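Side-chain contacts in metallo-beta-lactamase (Chryseobacterium indologenes, PDB 3L6N), which hydrolyses the beta-lactam ring of penicillins, cephalosporins and carbapenems with the help of zinc ions, conferring resistance to these antibiotics: residues L15-T20 / L195-H200; S56-I61 / N89-K94; V70-T75 / G83-F88; D133-G138 / N143-F148. All coordinates share one frame; numbering follows the deposited sequence. Where two conformers were deposited one is given.

Interaction 1: L15-T20 / L195-H200. With ZN (zinc ion), chain C.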
# COMPACT_ATOMS: atom_id res chain seq x y z
N LEU A 15 -0.33 -14.01 -2.76
CA LEU A 15 0.08 -12.64 -2.46
C LEU A 15 0.80 -12.01 -3.65
O LEU A 15 1.87 -12.47 -4.07
CB LEU A 15 0.95 -12.57 -1.20
CG LEU A 15 1.31 -11.16 -0.75
CD1 LEU A 15 0.06 -10.36 -0.37
CD2 LEU A 15 2.25 -11.28 0.44
N HIS A 16 0.21 -10.94 -4.18
CA HIS A 16 0.73 -10.30 -5.38
C HIS A 16 1.19 -8.88 -5.14
O HIS A 16 0.51 -8.11 -4.45
CB HIS A 16 -0.34 -10.26 -6.48
CG HIS A 16 -0.73 -11.61 -7.01
ND1 HIS A 16 -1.46 -12.52 -6.27
CD2 HIS A 16 -0.54 -12.18 -8.23
CE1 HIS A 16 -1.68 -13.60 -7.01
NE2 HIS A 16 -1.13 -13.42 -8.20
N ILE A 17 2.34 -8.53 -5.72
CA ILE A 17 2.80 -7.15 -5.84
C ILE A 17 2.30 -6.68 -7.19
O ILE A 17 2.44 -7.41 -8.16
CB ILE A 17 4.34 -7.07 -5.86
CG1 ILE A 17 4.90 -7.63 -4.55
CG2 ILE A 17 4.81 -5.63 -6.12
CD1 ILE A 17 6.24 -8.36 -4.74
N TYR A 18 1.69 -5.51 -7.26
CA TYR A 18 1.36 -4.93 -8.56
C TYR A 18 1.84 -3.49 -8.67
O TYR A 18 1.83 -2.73 -7.70
CB TYR A 18 -0.13 -5.10 -8.94
CG TYR A 18 -1.13 -4.17 -8.27
CD1 TYR A 18 -1.58 -3.02 -8.93
CD2 TYR A 18 -1.67 -4.46 -7.02
CE1 TYR A 18 -2.52 -2.18 -8.35
CE2 TYR A 18 -2.62 -3.62 -6.43
CZ TYR A 18 -3.05 -2.48 -7.11
OH TYR A 18 -3.97 -1.63 -6.54
N LYS A 19 2.31 -3.12 -9.86
CA LYS A 19 2.90 -1.79 -10.06
C LYS A 19 1.99 -1.01 -10.99
O LYS A 19 1.53 -1.56 -12.00
CB LYS A 19 4.28 -1.89 -10.71
CG LYS A 19 5.35 -2.63 -9.94
CD LYS A 19 6.70 -2.57 -10.67
CE LYS A 19 7.28 -1.16 -10.72
NZ LYS A 19 7.92 -0.66 -9.45
N THR A 20 1.69 0.23 -10.64
CA THR A 20 0.96 1.14 -11.54
C THR A 20 1.75 2.42 -11.74
O THR A 20 2.65 2.74 -10.96
CB THR A 20 -0.48 1.45 -11.06
OG1 THR A 20 -0.46 2.26 -9.88
CG2 THR A 20 -1.26 0.16 -10.82
N LEU A 195 10.87 -10.10 2.74
CA LEU A 195 10.60 -9.16 1.65
C LEU A 195 9.85 -7.97 2.23
O LEU A 195 8.87 -8.13 2.93
CB LEU A 195 9.77 -9.84 0.57
CG LEU A 195 9.37 -9.03 -0.67
CD1 LEU A 195 10.58 -8.50 -1.42
CD2 LEU A 195 8.50 -9.90 -1.58
N ILE A 196 10.37 -6.77 1.96
CA ILE A 196 9.70 -5.53 2.37
C ILE A 196 9.43 -4.72 1.11
O ILE A 196 10.35 -4.44 0.33
CB ILE A 196 10.52 -4.73 3.40
CG1 ILE A 196 10.76 -5.60 4.65
CG2 ILE A 196 9.79 -3.44 3.77
CD1 ILE A 196 11.61 -4.96 5.72
N ILE A 197 8.16 -4.38 0.88
CA ILE A 197 7.78 -3.67 -0.34
C ILE A 197 7.77 -2.17 -0.06
O ILE A 197 7.00 -1.71 0.79
CB ILE A 197 6.37 -4.10 -0.84
CG1 ILE A 197 6.28 -5.62 -1.04
CG2 ILE A 197 5.97 -3.33 -2.13
CD1 ILE A 197 7.29 -6.20 -2.03
N PRO A 198 8.61 -1.41 -0.79
CA PRO A 198 8.55 0.05 -0.72
C PRO A 198 7.41 0.61 -1.57
O PRO A 198 7.02 -0.01 -2.57
CB PRO A 198 9.90 0.48 -1.29
CG PRO A 198 10.23 -0.58 -2.31
CD PRO A 198 9.60 -1.87 -1.78
N GLY A 199 6.89 1.77 -1.18
CA GLY A 199 5.73 2.35 -1.87
C GLY A 199 5.96 2.73 -3.32
O GLY A 199 5.05 2.61 -4.14
N HIS A 200 7.17 3.18 -3.64
CA HIS A 200 7.50 3.66 -4.97
C HIS A 200 8.81 3.07 -5.48
O HIS A 200 9.64 2.64 -4.69
CB HIS A 200 7.63 5.19 -4.95
CG HIS A 200 6.36 5.90 -4.58
ND1 HIS A 200 5.39 6.22 -5.50
CD2 HIS A 200 5.92 6.36 -3.38
CE1 HIS A 200 4.40 6.84 -4.89
NE2 HIS A 200 4.69 6.94 -3.60
ZN ZN C . 3.20 6.97 -2.10
O HOH W 1 2.19 8.68 -1.46

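Interaction 2: S56-I61 / N89-K94. With SO4 (sulfate ion), chain D.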
# COMPACT_ATOMS: atom_id res chain seq x y z
N SER A 56 -10.17 -1.39 -14.96
CA SER A 56 -9.23 -2.22 -15.70
C SER A 56 -8.56 -3.24 -14.79
O SER A 56 -8.45 -4.41 -15.16
CB SER A 56 -8.17 -1.34 -16.37
OG SER A 56 -7.30 -2.13 -17.15
N LEU A 57 -8.12 -2.80 -13.62
CA LEU A 57 -7.48 -3.72 -12.66
C LEU A 57 -8.46 -4.78 -12.20
O LEU A 57 -8.12 -5.95 -12.15
CB LEU A 57 -6.92 -2.97 -11.45
CG LEU A 57 -6.28 -3.90 -10.40
CD1 LEU A 57 -5.02 -4.56 -10.95
CD2 LEU A 57 -5.97 -3.08 -9.18
N MET A 58 -9.69 -4.37 -11.87
CA MET A 58 -10.72 -5.31 -11.45
C MET A 58 -11.00 -6.35 -12.54
O MET A 58 -11.09 -7.55 -12.24
CB MET A 58 -12.00 -4.59 -11.03
CG MET A 58 -11.84 -3.74 -9.78
SD MET A 58 -13.36 -3.72 -8.81
CE MET A 58 -14.50 -3.11 -10.05
N ASP A 59 -11.09 -5.90 -13.79
CA ASP A 59 -11.30 -6.81 -14.93
C ASP A 59 -10.15 -7.80 -15.09
O ASP A 59 -10.38 -8.99 -15.36
CB ASP A 59 -11.47 -6.02 -16.24
CG ASP A 59 -12.74 -5.18 -16.26
OD1 ASP A 59 -13.62 -5.38 -15.40
OD2 ASP A 59 -12.84 -4.32 -17.16
N THR A 60 -8.92 -7.31 -14.92
CA THR A 60 -7.73 -8.15 -15.04
C THR A 60 -7.72 -9.21 -13.94
O THR A 60 -7.45 -10.38 -14.20
CB THR A 60 -6.47 -7.27 -15.02
OG1 THR A 60 -6.47 -6.45 -16.20
CG2 THR A 60 -5.18 -8.11 -15.01
N ILE A 61 -8.03 -8.80 -12.72
CA ILE A 61 -8.09 -9.72 -11.59
C ILE A 61 -9.19 -10.79 -11.79
O ILE A 61 -8.96 -11.97 -11.50
CB ILE A 61 -8.26 -8.95 -10.26
CG1 ILE A 61 -6.98 -8.17 -9.94
CG2 ILE A 61 -8.65 -9.89 -9.09
CD1 ILE A 61 -7.13 -7.15 -8.79
N ASN A 89 -16.80 2.10 -2.99
CA ASN A 89 -18.00 2.26 -2.16
C ASN A 89 -19.28 2.15 -2.99
O ASN A 89 -20.22 1.47 -2.57
CB ASN A 89 -17.97 3.60 -1.42
CG ASN A 89 -16.86 3.68 -0.38
OD1 ASN A 89 -16.33 2.66 0.06
ND2 ASN A 89 -16.50 4.90 0.00
N ASN A 90 -19.29 2.78 -4.16
CA ASN A 90 -20.47 2.79 -5.03
C ASN A 90 -20.84 1.41 -5.52
O ASN A 90 -22.02 1.11 -5.73
CB ASN A 90 -20.29 3.75 -6.20
CG ASN A 90 -20.34 5.22 -5.78
OD1 ASN A 90 -20.71 5.55 -4.65
ND2 ASN A 90 -19.96 6.11 -6.69
N LYS A 91 -19.83 0.55 -5.66
CA LYS A 91 -20.04 -0.83 -6.08
C LYS A 91 -20.29 -1.80 -4.91
O LYS A 91 -20.37 -3.01 -5.11
CB LYS A 91 -18.84 -1.30 -6.92
CG LYS A 91 -18.69 -0.59 -8.25
CD LYS A 91 -17.37 -0.94 -8.90
CE LYS A 91 -17.36 -0.54 -10.35
NZ LYS A 91 -18.01 -1.57 -11.21
N GLY A 92 -20.39 -1.27 -3.70
CA GLY A 92 -20.64 -2.10 -2.51
C GLY A 92 -19.45 -2.92 -2.05
O GLY A 92 -19.59 -3.86 -1.26
N ILE A 93 -18.27 -2.57 -2.54
CA ILE A 93 -17.03 -3.20 -2.11
C ILE A 93 -16.58 -2.50 -0.84
O ILE A 93 -16.40 -1.29 -0.82
CB ILE A 93 -15.94 -3.12 -3.20
CG1 ILE A 93 -16.38 -3.90 -4.45
CG2 ILE A 93 -14.58 -3.62 -2.67
CD1 ILE A 93 -15.56 -3.58 -5.69
N LYS A 94 -16.42 -3.28 0.23
CA LYS A 94 -15.98 -2.74 1.51
C LYS A 94 -14.61 -2.07 1.39
O LYS A 94 -13.68 -2.64 0.80
CB LYS A 94 -15.93 -3.85 2.55
CG LYS A 94 -17.29 -4.37 2.96
CD LYS A 94 -17.18 -5.31 4.13
CE LYS A 94 -18.56 -5.69 4.65
NZ LYS A 94 -18.45 -6.59 5.83
S SO4 D . -5.69 -8.94 -19.05
O1 SO4 D . -5.03 -7.77 -18.48
O2 SO4 D . -4.78 -10.08 -19.01
O3 SO4 D . -6.89 -9.26 -18.27
O4 SO4 D . -6.08 -8.67 -20.43

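Interaction 3: V70-T75 / G83-F88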
# COMPACT_ATOMS: atom_id res chain seq x y z
N VAL A 70 -13.18 -7.83 -3.24
CA VAL A 70 -14.16 -7.79 -2.16
C VAL A 70 -13.79 -6.87 -1.00
O VAL A 70 -14.61 -6.64 -0.12
CB VAL A 70 -14.51 -9.22 -1.64
CG1 VAL A 70 -15.05 -10.07 -2.80
CG2 VAL A 70 -13.32 -9.90 -0.95
N ALA A 71 -12.57 -6.32 -1.02
CA ALA A 71 -12.14 -5.38 0.01
C ALA A 71 -10.98 -4.55 -0.49
O ALA A 71 -10.15 -5.03 -1.28
CB ALA A 71 -11.76 -6.11 1.29
N VAL A 72 -10.92 -3.30 -0.04
CA VAL A 72 -9.80 -2.41 -0.39
C VAL A 72 -9.30 -1.80 0.91
O VAL A 72 -10.09 -1.18 1.64
CB VAL A 72 -10.26 -1.29 -1.34
CG1 VAL A 72 -9.13 -0.29 -1.61
CG2 VAL A 72 -10.78 -1.88 -2.66
N PHE A 73 -8.02 -1.99 1.20
CA PHE A 73 -7.36 -1.37 2.36
C PHE A 73 -6.42 -0.26 1.91
O PHE A 73 -5.62 -0.47 1.01
CB PHE A 73 -6.56 -2.42 3.14
CG PHE A 73 -7.40 -3.33 3.99
CD1 PHE A 73 -8.19 -4.33 3.41
CD2 PHE A 73 -7.37 -3.21 5.38
CE1 PHE A 73 -8.96 -5.18 4.20
CE2 PHE A 73 -8.15 -4.06 6.18
CZ PHE A 73 -8.94 -5.05 5.58
N ALA A 74 -6.52 0.91 2.54
CA ALA A 74 -5.65 2.05 2.22
C ALA A 74 -4.57 2.19 3.26
O ALA A 74 -4.86 2.15 4.46
CB ALA A 74 -6.47 3.34 2.15
N THR A 75 -3.32 2.36 2.82
CA THR A 75 -2.21 2.50 3.76
C THR A 75 -1.84 3.95 4.09
O THR A 75 -0.98 4.21 4.94
CB THR A 75 -0.95 1.69 3.37
OG1 THR A 75 -0.39 2.21 2.16
CG2 THR A 75 -1.28 0.21 3.21
N GLY A 83 -6.63 6.69 -2.88
CA GLY A 83 -7.22 7.17 -4.13
C GLY A 83 -8.63 7.69 -3.90
O GLY A 83 -8.90 8.36 -2.89
N ASP A 84 -9.53 7.37 -4.83
CA ASP A 84 -10.92 7.79 -4.75
C ASP A 84 -11.76 6.58 -4.36
O ASP A 84 -12.17 5.78 -5.22
CB ASP A 84 -11.39 8.37 -6.09
CG ASP A 84 -12.88 8.74 -6.09
OD1 ASP A 84 -13.53 8.68 -5.01
OD2 ASP A 84 -13.39 9.08 -7.18
N LEU A 85 -12.00 6.45 -3.06
CA LEU A 85 -12.69 5.27 -2.53
C LEU A 85 -14.15 5.17 -2.98
O LEU A 85 -14.75 4.11 -2.83
CB LEU A 85 -12.60 5.22 -1.01
CG LEU A 85 -11.20 4.99 -0.43
CD1 LEU A 85 -11.25 5.20 1.08
CD2 LEU A 85 -10.66 3.59 -0.77
N SER A 86 -14.69 6.26 -3.54
CA SER A 86 -16.09 6.26 -3.98
C SER A 86 -16.32 5.22 -5.07
O SER A 86 -17.40 4.62 -5.15
CB SER A 86 -16.57 7.64 -4.43
OG SER A 86 -16.01 8.04 -5.67
N PHE A 87 -15.30 4.98 -5.89
CA PHE A 87 -15.41 3.98 -6.95
C PHE A 87 -15.81 2.62 -6.37
O PHE A 87 -16.67 1.93 -6.92
CB PHE A 87 -14.10 3.84 -7.71
CG PHE A 87 -14.12 2.75 -8.75
CD1 PHE A 87 -14.52 3.02 -10.05
CD2 PHE A 87 -13.73 1.45 -8.42
CE1 PHE A 87 -14.53 2.02 -11.02
CE2 PHE A 87 -13.74 0.44 -9.37
CZ PHE A 87 -14.13 0.72 -10.67
N PHE A 88 -15.15 2.25 -5.27
CA PHE A 88 -15.40 0.97 -4.63
C PHE A 88 -16.64 1.01 -3.74
O PHE A 88 -17.45 0.08 -3.77
CB PHE A 88 -14.15 0.49 -3.89
CG PHE A 88 -12.97 0.34 -4.79
CD1 PHE A 88 -12.81 -0.81 -5.57
CD2 PHE A 88 -12.03 1.36 -4.90
CE1 PHE A 88 -11.73 -0.94 -6.42
CE2 PHE A 88 -10.93 1.23 -5.76
CZ PHE A 88 -10.79 0.07 -6.51

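Interaction 4: D133-G138 / N143-F148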
# COMPACT_ATOMS: atom_id res chain seq x y z
N ASP A 133 -0.51 -2.36 10.73
CA ASP A 133 0.19 -1.81 11.90
C ASP A 133 0.50 -0.32 11.73
O ASP A 133 0.94 0.12 10.67
CB ASP A 133 1.51 -2.55 12.11
CG ASP A 133 1.39 -3.76 13.02
OD1 ASP A 133 2.00 -4.80 12.70
OD2 ASP A 133 0.71 -3.66 14.07
N PHE A 134 0.28 0.44 12.80
CA PHE A 134 0.76 1.81 12.85
C PHE A 134 2.01 1.85 13.74
O PHE A 134 1.93 1.58 14.95
CB PHE A 134 -0.31 2.76 13.39
CG PHE A 134 0.15 4.18 13.46
CD1 PHE A 134 0.29 4.93 12.30
CD2 PHE A 134 0.49 4.76 14.68
CE1 PHE A 134 0.74 6.24 12.35
CE2 PHE A 134 0.94 6.06 14.75
CZ PHE A 134 1.07 6.81 13.58
N LEU A 135 3.15 2.16 13.14
CA LEU A 135 4.43 2.13 13.85
C LEU A 135 4.90 3.52 14.25
O LEU A 135 5.92 3.68 14.93
CB LEU A 135 5.51 1.45 13.00
CG LEU A 135 5.24 -0.00 12.57
CD1 LEU A 135 6.20 -0.40 11.44
CD2 LEU A 135 5.35 -0.96 13.75
N GLY A 136 4.14 4.54 13.84
CA GLY A 136 4.57 5.91 14.02
C GLY A 136 4.52 6.72 12.74
O GLY A 136 4.31 6.17 11.66
N GLU A 137 4.70 8.02 12.88
CA GLU A 137 4.66 8.94 11.75
C GLU A 137 5.93 8.88 10.92
O GLU A 137 7.00 8.55 11.43
CB GLU A 137 4.42 10.37 12.25
CG GLU A 137 3.19 10.47 13.15
CD GLU A 137 2.75 11.89 13.44
OE1 GLU A 137 3.29 12.83 12.83
OE2 GLU A 137 1.86 12.06 14.30
N GLY A 138 5.81 9.23 9.64
CA GLY A 138 6.97 9.22 8.76
C GLY A 138 6.73 9.98 7.49
O GLY A 138 6.74 11.21 7.47
N ASN A 143 0.52 7.07 7.92
CA ASN A 143 1.01 5.89 7.21
C ASN A 143 1.01 4.62 8.06
O ASN A 143 1.41 4.65 9.23
CB ASN A 143 2.36 6.11 6.49
CG ASN A 143 3.47 6.67 7.38
OD1 ASN A 143 4.42 7.25 6.85
ND2 ASN A 143 3.40 6.46 8.69
N VAL A 144 0.53 3.53 7.48
CA VAL A 144 0.52 2.23 8.13
C VAL A 144 1.21 1.21 7.23
O VAL A 144 1.38 1.45 6.03
CB VAL A 144 -0.91 1.75 8.47
CG1 VAL A 144 -1.52 2.63 9.56
CG2 VAL A 144 -1.81 1.74 7.21
N VAL A 145 1.62 0.09 7.82
CA VAL A 145 2.23 -1.02 7.09
C VAL A 145 1.30 -2.23 7.18
O VAL A 145 0.43 -2.28 8.05
CB VAL A 145 3.64 -1.37 7.66
CG1 VAL A 145 4.60 -0.17 7.55
CG2 VAL A 145 3.55 -1.89 9.12
N VAL A 146 1.50 -3.21 6.29
CA VAL A 146 0.69 -4.42 6.32
C VAL A 146 1.59 -5.64 6.38
O VAL A 146 2.45 -5.85 5.52
CB VAL A 146 -0.27 -4.53 5.10
CG1 VAL A 146 -1.24 -5.69 5.31
CG2 VAL A 146 -1.06 -3.23 4.91
N TRP A 147 1.41 -6.43 7.44
CA TRP A 147 2.20 -7.64 7.65
C TRP A 147 1.41 -8.87 7.23
O TRP A 147 0.25 -9.02 7.62
CB TRP A 147 2.59 -7.73 9.13
CG TRP A 147 3.28 -9.02 9.54
CD1 TRP A 147 2.85 -9.90 10.50
CD2 TRP A 147 4.51 -9.55 9.03
NE1 TRP A 147 3.74 -10.95 10.60
CE2 TRP A 147 4.76 -10.76 9.72
CE3 TRP A 147 5.42 -9.12 8.06
CZ2 TRP A 147 5.89 -11.55 9.46
CZ3 TRP A 147 6.55 -9.90 7.80
CH2 TRP A 147 6.77 -11.10 8.50
N PHE A 148 2.05 -9.74 6.45
CA PHE A 148 1.44 -10.97 5.96
C PHE A 148 2.18 -12.17 6.55
O PHE A 148 3.15 -12.65 5.97
CB PHE A 148 1.50 -11.00 4.43
CG PHE A 148 0.73 -9.89 3.77
CD1 PHE A 148 1.37 -8.71 3.39
CD2 PHE A 148 -0.64 -10.02 3.53
CE1 PHE A 148 0.65 -7.67 2.78
CE2 PHE A 148 -1.37 -8.99 2.93
CZ PHE A 148 -0.72 -7.82 2.54
O HOH W 2 3.46 3.60 10.76

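Interaction 1: L15-T20 / L195-H200
I17 and I197 meet in the interior through their delta methyls, CD1 to CD1 at 3.6 Å, where a strand of the larger sheet faces the last strand of the smaller one in the core of the alpha-beta/beta-alpha sandwich of the metallo-beta-lactamase fold. The two isoleucines cross obliquely, and I197 CD1 also lies against the shaft of its partner, 3.8 Å from I17 CG1. In I17 the CG1 branch stands beside the backbone N (chi1 -61°), and from there its CD1 reaches across to the second sheet. L195, two residues back on the same side of its strand, comes tip to tip with I17, its CD2 stopping 4.2 Å from I17 CD1. One methyl of I17 thus serves both partners, and W203 packs against the same side chain.

The next shell is polar and binds the two chain pieces to strand 27-38, which neighbours 15-20 in the larger sheet. N32 takes a hydrogen bond from K19 NZ and gives one to P198 O, so that a single amide joins the two segments indirectly. Further along, the chain leads to H200, deposited in two conformers; in one of them NE2 binds zinc at 2.1 Å together with D80 and C158, and water 1 is a further ligand, 2.1 Å from the zinc and in the plane of the H200 ring. The other ring nitrogen, ND1, is hydrogen-bonded to S30 O, which probably helps fix the rotation of the imidazole. The direct contact itself is purely apolar, so close packing joins the sheets here, while polar bonds and metal coordination gather at the end of 195-200.

Interaction 2: S56-I61 / N89-K94
M58, on the helix 54-65, projects between K91 and I93, with its thioether sulfur and terminal methyl going to different partners. SD lies 3.8 Å from I93 CD1, the two side chains sliding past each other in opposite directions. The methyl CE turns instead to the lysine, 3.8 Å from K91 CD and 3.9 Å from K91 CE, so these side chains meet tip to tip. M58 was deposited in two conformers, and these distances belong to one of them. The lysine contributes the aliphatic part of its chain, which runs extended as far as CE and bends only at its last torsion (chi4 -83°).

The polar contacts lie around this patch. K91 NZ is hydrogen-bonded to Q55 OE1, so the lysine grips the same helix twice, by its methylenes at M58 and by its ammonium group one turn earlier. On the second segment, the end of the helix 86-90 closes in a Schellman motif: G92 has a positive phi of 73°, its N donates to N89 O at 3.0 Å, and I93 N makes a probable bond to F88 O. That reversal brings I93 back toward M58. Away from the contact, T60 OG1 stands 3.0 Å from O1 of a sulfate ion, probably a remnant of crystallisation.

The patch lies at the surface, far from the zinc site. Beneath it M58 rests on F87 and F88 of helix 86-90 and on V69 of strand 69-73; I93 reaches F88 and V69 too, while L57 and I61 of the same helix as M58 pack on strand 41-45.

Interaction 3: V70-T75 / G83-F88
V72 lays one methyl over the ring of F88, joining the strand to the helix of the beta-alpha-beta unit formed by strand 69-73, helix 86-90 and strand 94-97. The two side chains cross at about a right angle. V72 CG2 sits 3.8 Å from the ring centroid and only 16° off its normal, a CH-pi contact over the face, displaced toward the rim on the side of F88 CD1. With CG1 of V72 anti to the backbone N (chi1 175°), CG2 is left to meet the phenyl and CG1 to meet L85, whose CD2 is 4.3 Å away. The opposite face of F88 is occupied by its neighbour, F87 CD2 lying over the ring centre, so the phenyl is sandwiched between strand and helix residues. T95 of the returning strand packs on V72, L85 and F88.

D84 precedes the turn that leads into the helix and caps it: S86 N donates to D84 OD1 at 3.1 Å. Both donors of S86 approach the carboxylate from the same face, and the hydroxyl is the nearer: S86 OG to D84 OD1 is 2.6 Å.

Interaction 4: D133-G138 / N143-F148
D133 and V145 form an antiparallel hydrogen-bonded pair, the last rung of the beta hairpin made by strands 128-133 and 145-148. D133 N donates to V145 O at 2.8 Å and V145 N returns a bond to D133 O at 2.9 Å, both nearly straight (167°). Beyond F134 and V144 the chains part, toward the loop that carries the zinc ligand H139. Water 2 fills the first step of the opening: it accepts from L135 N and donates to G136 O and N143 O, carrying the link on where direct backbone bonding stops.

The N143 side chain reaches across to the loop. Its CG occupies the crowded position between backbone N and carbonyl carbon (chi1 53°), which lets ND2 make a weak, bent bond to G136 O at 3.1 Å. The amide oxygen OD1 accepts from T140 N, so the side chain bridges two points of the loop and probably helps shape the segment bearing H139.

Packing surrounds these polar contacts. The L135 and V145 side chains cross at about a right angle, L135 CD1 3.8 Å from V145 CG2, and L135 also touches T182 and L186 of helix 179-189. The solvent-exposed F134 ring receives V144 CG1 at its edge, 4.0 Å from CD1. One face of that ring is turned to the backbone, with G136 N 3.6 Å above its centre.

In the fold
Interactions 1 and 3 are buried and apolar, interaction 2 is a surface patch, and interaction 4, partly buried, is the one joined by direct hydrogen bonds between its segments. Interactions 2 and 3 share helix 86-90 and lie about 9 Å apart, centre to centre: one packs the helix end and following turn on helix 54-65, the other packs the helix on its sheet. Interaction 1 joins the two sheets; interaction 4 ties neighbouring strands within the smaller one. L15 against F148 connects interactions 1 and 4, and a probable backbone bond from V144 to T75 connects 4 with 3. Zinc ligands adjoin or belong to interactions 1, 3 and 4, while interaction 2 lies remote from them.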